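Local coordinates for protein glucanase (Clostridium thermocellum, PDB 5GXX) that probably hydrolyses internal beta-1,4-glucosidic bonds of cellulose as a family 9 endoglucanase of the cellulosome, at residues Y7-Q21 and V410-C423. The protein carries 1 engineered substitution. Numbering follows the deposited sequence.
Sequences YAEALQKAIYFYECQ and VACDYNAGFVGALC
Two helices of the glycosyl hydrolase family 9 catalytic domain, an (alpha/alpha)6 barrel in this family, pack here in knobs-into-holes fashion. Helix 7-20 and the start of helix 412-429 run roughly antiparallel, at 152°, and their axes approach to 9.2 Å. They join parts of the chain 389 residues apart, and every touching residue is buried. L422 is a knob among Y7, A10, L11 and A14. Its CD2 touches A10 CB at 3.8 Å and reaches the edge of the Y7 ring. In return, A14 CB sits among N415, F418, V419 and L422. N415 ND2 donates to A14 O at 3.1 Å, onto a lone pair in the carbonyl plane. The N415 amide is held at both ends, since ND2 also bonds G386 O and OD1 accepts from L388 N. N415 OD1 lies over one face of the F17 ring, toward its rim, and the amide and ring planes are 31° apart. Q21 CG sits against the opposite face, also toward the rim. Y18 is the third knob, among C412, N415, A416 and V419. Its CG stands anti to its own carbonyl carbon (chi1 -69°), and the ring extends to the second helix. There Y18 OH donates to C412 O at 2.7 Å, in the carbonyl plane.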
loop_
_atom_site.group_PDB
_atom_site.type_symbol
_atom_site.label_atom_id
_atom_site.label_comp_id
_atom_site.label_asym_id
_atom_site.label_seq_id
_atom_site.Cartn_x
_atom_site.Cartn_y
_atom_site.Cartn_z
ATOM N N TYR A 7 27.212 -20.008 -44.023
ATOM C CA TYR A 7 27.316 -20.908 -42.876
ATOM C C TYR A 7 28.435 -20.508 -41.926
ATOM O O TYR A 7 28.304 -20.721 -40.724
ATOM C CB TYR A 7 27.492 -22.373 -43.294
ATOM C CG TYR A 7 26.366 -22.885 -44.172
ATOM C CD1 TYR A 7 25.088 -23.102 -43.649
ATOM C CD2 TYR A 7 26.594 -23.176 -45.518
ATOM C CE1 TYR A 7 24.068 -23.582 -44.461
ATOM C CE2 TYR A 7 25.572 -23.652 -46.339
ATOM C CZ TYR A 7 24.317 -23.832 -45.810
ATOM O OH TYR A 7 23.323 -24.318 -46.632
ATOM N N ALA A 8 29.503 -19.899 -42.445
ATOM C CA ALA A 8 30.575 -19.400 -41.582
ATOM C C ALA A 8 30.090 -18.297 -40.648
ATOM O O ALA A 8 30.455 -18.272 -39.477
ATOM C CB ALA A 8 31.772 -18.900 -42.400
ATOM N N GLU A 9 29.281 -17.380 -41.175
ATOM C CA GLU A 9 28.712 -16.312 -40.341
ATOM C C GLU A 9 27.712 -16.891 -39.343
ATOM O O GLU A 9 27.701 -16.505 -38.177
ATOM C CB GLU A 9 28.042 -15.217 -41.176
ATOM C CG GLU A 9 27.493 -14.063 -40.335
ATOM C CD GLU A 9 26.649 -13.114 -41.159
ATOM O OE1 GLU A 9 27.020 -12.870 -42.329
ATOM O OE2 GLU A 9 25.630 -12.605 -40.650
ATOM N N ALA A 10 26.874 -17.822 -39.792
ATOM C CA ALA A 10 25.974 -18.515 -38.863
ATOM C C ALA A 10 26.743 -19.186 -37.722
ATOM O O ALA A 10 26.378 -19.091 -36.543
ATOM C CB ALA A 10 25.157 -19.535 -39.616
ATOM N N LEU A 11 27.819 -19.881 -38.070
ATOM C CA LEU A 11 28.665 -20.519 -37.067
ATOM C C LEU A 11 29.284 -19.541 -36.086
ATOM O O LEU A 11 29.254 -19.790 -34.862
ATOM C CB LEU A 11 29.771 -21.312 -37.766
ATOM C CG LEU A 11 30.784 -21.986 -36.839
ATOM C CD1 LEU A 11 30.078 -23.026 -35.971
ATOM C CD2 LEU A 11 31.908 -22.622 -37.674
ATOM N N GLN A 12 29.844 -18.463 -36.627
ATOM C CA GLN A 12 30.433 -17.376 -35.855
ATOM C C GLN A 12 29.446 -16.851 -34.816
ATOM O O GLN A 12 29.786 -16.692 -33.641
ATOM C CB GLN A 12 30.877 -16.267 -36.822
ATOM C CG GLN A 12 31.342 -14.960 -36.186
ATOM C CD GLN A 12 31.549 -13.879 -37.236
ATOM O OE1 GLN A 12 30.770 -13.777 -38.194
ATOM N NE2 GLN A 12 32.597 -13.069 -37.065
ATOM N N LYS A 13 28.205 -16.629 -35.239
ATOM C CA LYS A 13 27.184 -16.124 -34.336
ATOM C C LYS A 13 26.726 -17.180 -33.342
ATOM O O LYS A 13 26.562 -16.880 -32.158
ATOM C CB LYS A 13 26.029 -15.496 -35.128
ATOM C CG LYS A 13 26.498 -14.203 -35.772
ATOM C CD LYS A 13 25.477 -13.596 -36.727
ATOM C CE LYS A 13 26.018 -12.241 -37.199
ATOM N NZ LYS A 13 25.064 -11.561 -38.116
ATOM N N ALA A 14 26.547 -18.404 -33.830
ATOM C CA ALA A 14 26.079 -19.511 -33.000
ATOM C C ALA A 14 27.026 -19.831 -31.844
ATOM O O ALA A 14 26.567 -20.215 -30.769
ATOM C CB ALA A 14 25.759 -20.754 -33.850
ATOM N N ILE A 15 28.319 -19.582 -32.048
ATOM C CA ILE A 15 29.313 -19.731 -30.987
ATOM C C ILE A 15 29.264 -18.588 -29.981
ATOM O O ILE A 15 29.343 -18.819 -28.764
ATOM C CB ILE A 15 30.728 -19.843 -31.592
ATOM C CG1 ILE A 15 30.817 -21.102 -32.458
ATOM C CG2 ILE A 15 31.802 -19.893 -30.484
ATOM C CD1 ILE A 15 32.015 -21.067 -33.416
ATOM N N TYR A 16 29.157 -17.374 -30.520
ATOM C CA TYR A 16 29.083 -16.140 -29.726
ATOM C C TYR A 16 27.929 -16.214 -28.744
ATOM O O TYR A 16 28.034 -15.680 -27.638
ATOM C CB TYR A 16 28.945 -14.930 -30.668
ATOM C CG TYR A 16 28.678 -13.592 -30.014
ATOM C CD1 TYR A 16 27.368 -13.145 -29.775
ATOM C CD2 TYR A 16 29.732 -12.753 -29.652
ATOM C CE1 TYR A 16 27.118 -11.907 -29.222
ATOM C CE2 TYR A 16 29.496 -11.474 -29.116
ATOM C CZ TYR A 16 28.188 -11.077 -28.903
ATOM O OH TYR A 16 27.915 -9.853 -28.363
ATOM N N PHE A 17 26.831 -16.866 -29.138
ATOM C CA PHE A 17 25.743 -17.110 -28.189
ATOM C C PHE A 17 26.242 -17.597 -26.826
ATOM O O PHE A 17 25.788 -17.082 -25.796
ATOM C CB PHE A 17 24.703 -18.068 -28.797
ATOM C CG PHE A 17 23.695 -18.573 -27.794
ATOM C CD1 PHE A 17 22.649 -17.776 -27.344
ATOM C CD2 PHE A 17 23.803 -19.861 -27.302
ATOM C CE1 PHE A 17 21.711 -18.245 -26.419
ATOM C CE2 PHE A 17 22.843 -20.376 -26.402
ATOM C CZ PHE A 17 21.808 -19.560 -25.938
ATOM N N TYR A 18 27.158 -18.570 -26.816
ATOM C CA TYR A 18 27.624 -19.099 -25.531
ATOM C C TYR A 18 28.308 -18.041 -24.668
ATOM O O TYR A 18 28.220 -18.096 -23.436
ATOM C CB TYR A 18 28.500 -20.332 -25.723
ATOM C CG TYR A 18 27.677 -21.492 -26.225
ATOM C CD1 TYR A 18 26.938 -22.274 -25.338
ATOM C CD2 TYR A 18 27.582 -21.767 -27.591
ATOM C CE1 TYR A 18 26.129 -23.301 -25.796
ATOM C CE2 TYR A 18 26.790 -22.807 -28.060
ATOM C CZ TYR A 18 26.067 -23.564 -27.155
ATOM O OH TYR A 18 25.301 -24.622 -27.584
ATOM N N GLU A 19 28.960 -17.050 -25.273
ATOM C CA GLU A 19 29.534 -15.958 -24.471
ATOM C C GLU A 19 28.461 -15.091 -23.808
ATOM O O GLU A 19 28.667 -14.513 -22.737
ATOM C CB GLU A 19 30.461 -15.097 -25.328
ATOM C CG GLU A 19 31.708 -15.888 -25.686
ATOM C CD GLU A 19 32.643 -15.194 -26.670
ATOM O OE1 GLU A 19 32.816 -13.969 -26.617
ATOM O OE2 GLU A 19 33.209 -15.923 -27.501
ATOM N N CYS A 20 27.300 -14.982 -24.446
ATOM C CA CYS A 20 26.158 -14.300 -23.833
ATOM C C CYS A 20 25.632 -15.051 -22.599
ATOM O O CYS A 20 24.965 -14.459 -21.746
ATOM C CB CYS A 20 25.032 -14.187 -24.854
ATOM S SG CYS A 20 25.443 -13.171 -26.272
ATOM N N GLN A 21 25.936 -16.346 -22.519
ATOM C CA GLN A 21 25.418 -17.213 -21.460
ATOM C C GLN A 21 26.372 -17.352 -20.283
ATOM O O GLN A 21 26.051 -18.028 -19.299
ATOM C CB GLN A 21 25.135 -18.613 -22.008
ATOM C CG GLN A 21 24.107 -18.656 -23.133
ATOM C CD GLN A 21 22.744 -18.188 -22.684
ATOM O OE1 GLN A 21 22.395 -17.030 -22.863
ATOM N NE2 GLN A 21 21.994 -19.072 -22.028
ATOM N N VAL A 410 15.210 -19.959 -25.960
ATOM C CA VAL A 410 16.602 -20.079 -26.405
ATOM C C VAL A 410 17.355 -20.854 -25.328
ATOM O O VAL A 410 17.007 -20.762 -24.148
ATOM C CB VAL A 410 17.263 -18.683 -26.645
ATOM C CG1 VAL A 410 16.665 -18.010 -27.881
ATOM C CG2 VAL A 410 17.147 -17.800 -25.396
ATOM N N ALA A 411 18.362 -21.645 -25.689
ATOM C CA ALA A 411 19.068 -22.412 -24.657
ATOM C C ALA A 411 20.378 -22.976 -25.165
ATOM O O ALA A 411 20.580 -23.146 -26.367
ATOM C CB ALA A 411 18.160 -23.544 -24.143
ATOM N N CYS A 412 21.255 -23.302 -24.226
ATOM C CA CYS A 412 22.511 -23.983 -24.532
ATOM C C CYS A 412 22.296 -25.200 -25.424
ATOM O O CYS A 412 22.985 -25.355 -26.434
ATOM C CB CYS A 412 23.224 -24.410 -23.244
ATOM S SG CYS A 412 23.852 -23.048 -22.229
ATOM N N ASP A 413 21.349 -26.070 -25.064
ATOM C CA ASP A 413 21.177 -27.312 -25.805
ATOM C C ASP A 413 20.570 -27.056 -27.192
ATOM O O ASP A 413 20.791 -27.837 -28.120
ATOM C CB ASP A 413 20.346 -28.310 -24.995
ATOM C CG ASP A 413 18.856 -28.041 -25.094
ATOM O OD1 ASP A 413 18.368 -27.091 -24.438
ATOM O OD2 ASP A 413 18.173 -28.803 -25.819
ATOM N N TYR A 414 19.834 -25.956 -27.348
ATOM C CA TYR A 414 19.249 -25.590 -28.643
ATOM C C TYR A 414 20.391 -25.310 -29.614
ATOM O O TYR A 414 20.322 -25.667 -30.790
ATOM C CB TYR A 414 18.410 -24.322 -28.496
ATOM C CG TYR A 414 17.009 -24.504 -27.963
ATOM C CD1 TYR A 414 16.685 -25.576 -27.144
ATOM C CD2 TYR A 414 16.034 -23.552 -28.232
ATOM C CE1 TYR A 414 15.415 -25.720 -26.617
ATOM C CE2 TYR A 414 14.745 -23.699 -27.737
ATOM C CZ TYR A 414 14.443 -24.788 -26.946
ATOM O OH TYR A 414 13.181 -24.951 -26.410
ATOM N N ASN A 415 21.444 -24.647 -29.144
ATOM C CA ASN A 415 22.554 -24.260 -30.019
ATOM C C ASN A 415 23.604 -25.340 -30.245
ATOM O O ASN A 415 24.414 -25.214 -31.156
ATOM C CB ASN A 415 23.224 -22.966 -29.528
ATOM C CG ASN A 415 22.643 -21.719 -30.165
ATOM O OD1 ASN A 415 21.429 -21.515 -30.180
ATOM N ND2 ASN A 415 23.516 -20.887 -30.734
ATOM N N ALA A 416 23.600 -26.404 -29.441
ATOM C CA ALA A 416 24.780 -27.272 -29.353
ATOM C C ALA A 416 24.984 -28.158 -30.576
ATOM O O ALA A 416 26.035 -28.095 -31.228
ATOM C CB ALA A 416 24.747 -28.078 -28.076
ATOM N N GLY A 417 23.993 -28.976 -30.918
ATOM C CA GLY A 417 24.085 -29.786 -32.137
ATOM C C GLY A 417 24.129 -28.891 -33.370
ATOM O O GLY A 417 24.795 -29.201 -34.365
ATOM N N PHE A 418 23.394 -27.783 -33.319
ATOM C CA PHE A 418 23.381 -26.769 -34.389
ATOM C C PHE A 418 24.769 -26.264 -34.775
ATOM O O PHE A 418 25.122 -26.205 -35.954
ATOM C CB PHE A 418 22.429 -25.655 -33.945
ATOM C CG PHE A 418 22.227 -24.531 -34.927
ATOM C CD1 PHE A 418 21.798 -24.791 -36.224
ATOM C CD2 PHE A 418 22.348 -23.215 -34.492
ATOM C CE1 PHE A 418 21.534 -23.747 -37.085
ATOM C CE2 PHE A 418 22.081 -22.170 -35.356
ATOM C CZ PHE A 418 21.695 -22.447 -36.646
ATOM N N VAL A 419 25.567 -25.872 -33.789
ATOM C CA VAL A 419 26.991 -25.649 -34.013
ATOM C C VAL A 419 27.695 -26.769 -34.774
ATOM O O VAL A 419 28.418 -26.485 -35.729
ATOM C CB VAL A 419 27.715 -25.320 -32.685
ATOM C CG1 VAL A 419 29.238 -25.358 -32.884
ATOM C CG2 VAL A 419 27.269 -23.951 -32.187
ATOM N N GLY A 420 27.501 -28.032 -34.400
ATOM C CA GLY A 420 28.166 -29.138 -35.094
ATOM C C GLY A 420 27.748 -29.215 -36.552
ATOM O O GLY A 420 28.571 -29.368 -37.461
ATOM N N ALA A 421 26.453 -29.089 -36.815
ATOM C CA ALA A 421 25.972 -29.051 -38.199
ATOM C C ALA A 421 26.469 -27.865 -39.033
ATOM O O ALA A 421 26.800 -28.030 -40.217
ATOM C CB ALA A 421 24.458 -29.157 -38.189
ATOM N N LEU A 422 26.563 -26.682 -38.428
ATOM C CA LEU A 422 27.148 -25.531 -39.120
ATOM C C LEU A 422 28.641 -25.742 -39.387
ATOM O O LEU A 422 29.149 -25.339 -40.438
ATOM C CB LEU A 422 26.919 -24.221 -38.362
ATOM C CG LEU A 422 25.468 -23.764 -38.222
ATOM C CD1 LEU A 422 25.340 -22.628 -37.193
ATOM C CD2 LEU A 422 24.909 -23.342 -39.589
ATOM N N CYS A 423 29.341 -26.372 -38.454
ATOM C CA CYS A 423 30.731 -26.762 -38.728
ATOM C C CYS A 423 30.830 -27.610 -39.997
ATOM O O CYS A 423 31.682 -27.341 -40.846
ATOM C CB CYS A 423 31.342 -27.547 -37.569
ATOM S SG CYS A 423 31.749 -26.548 -36.135
#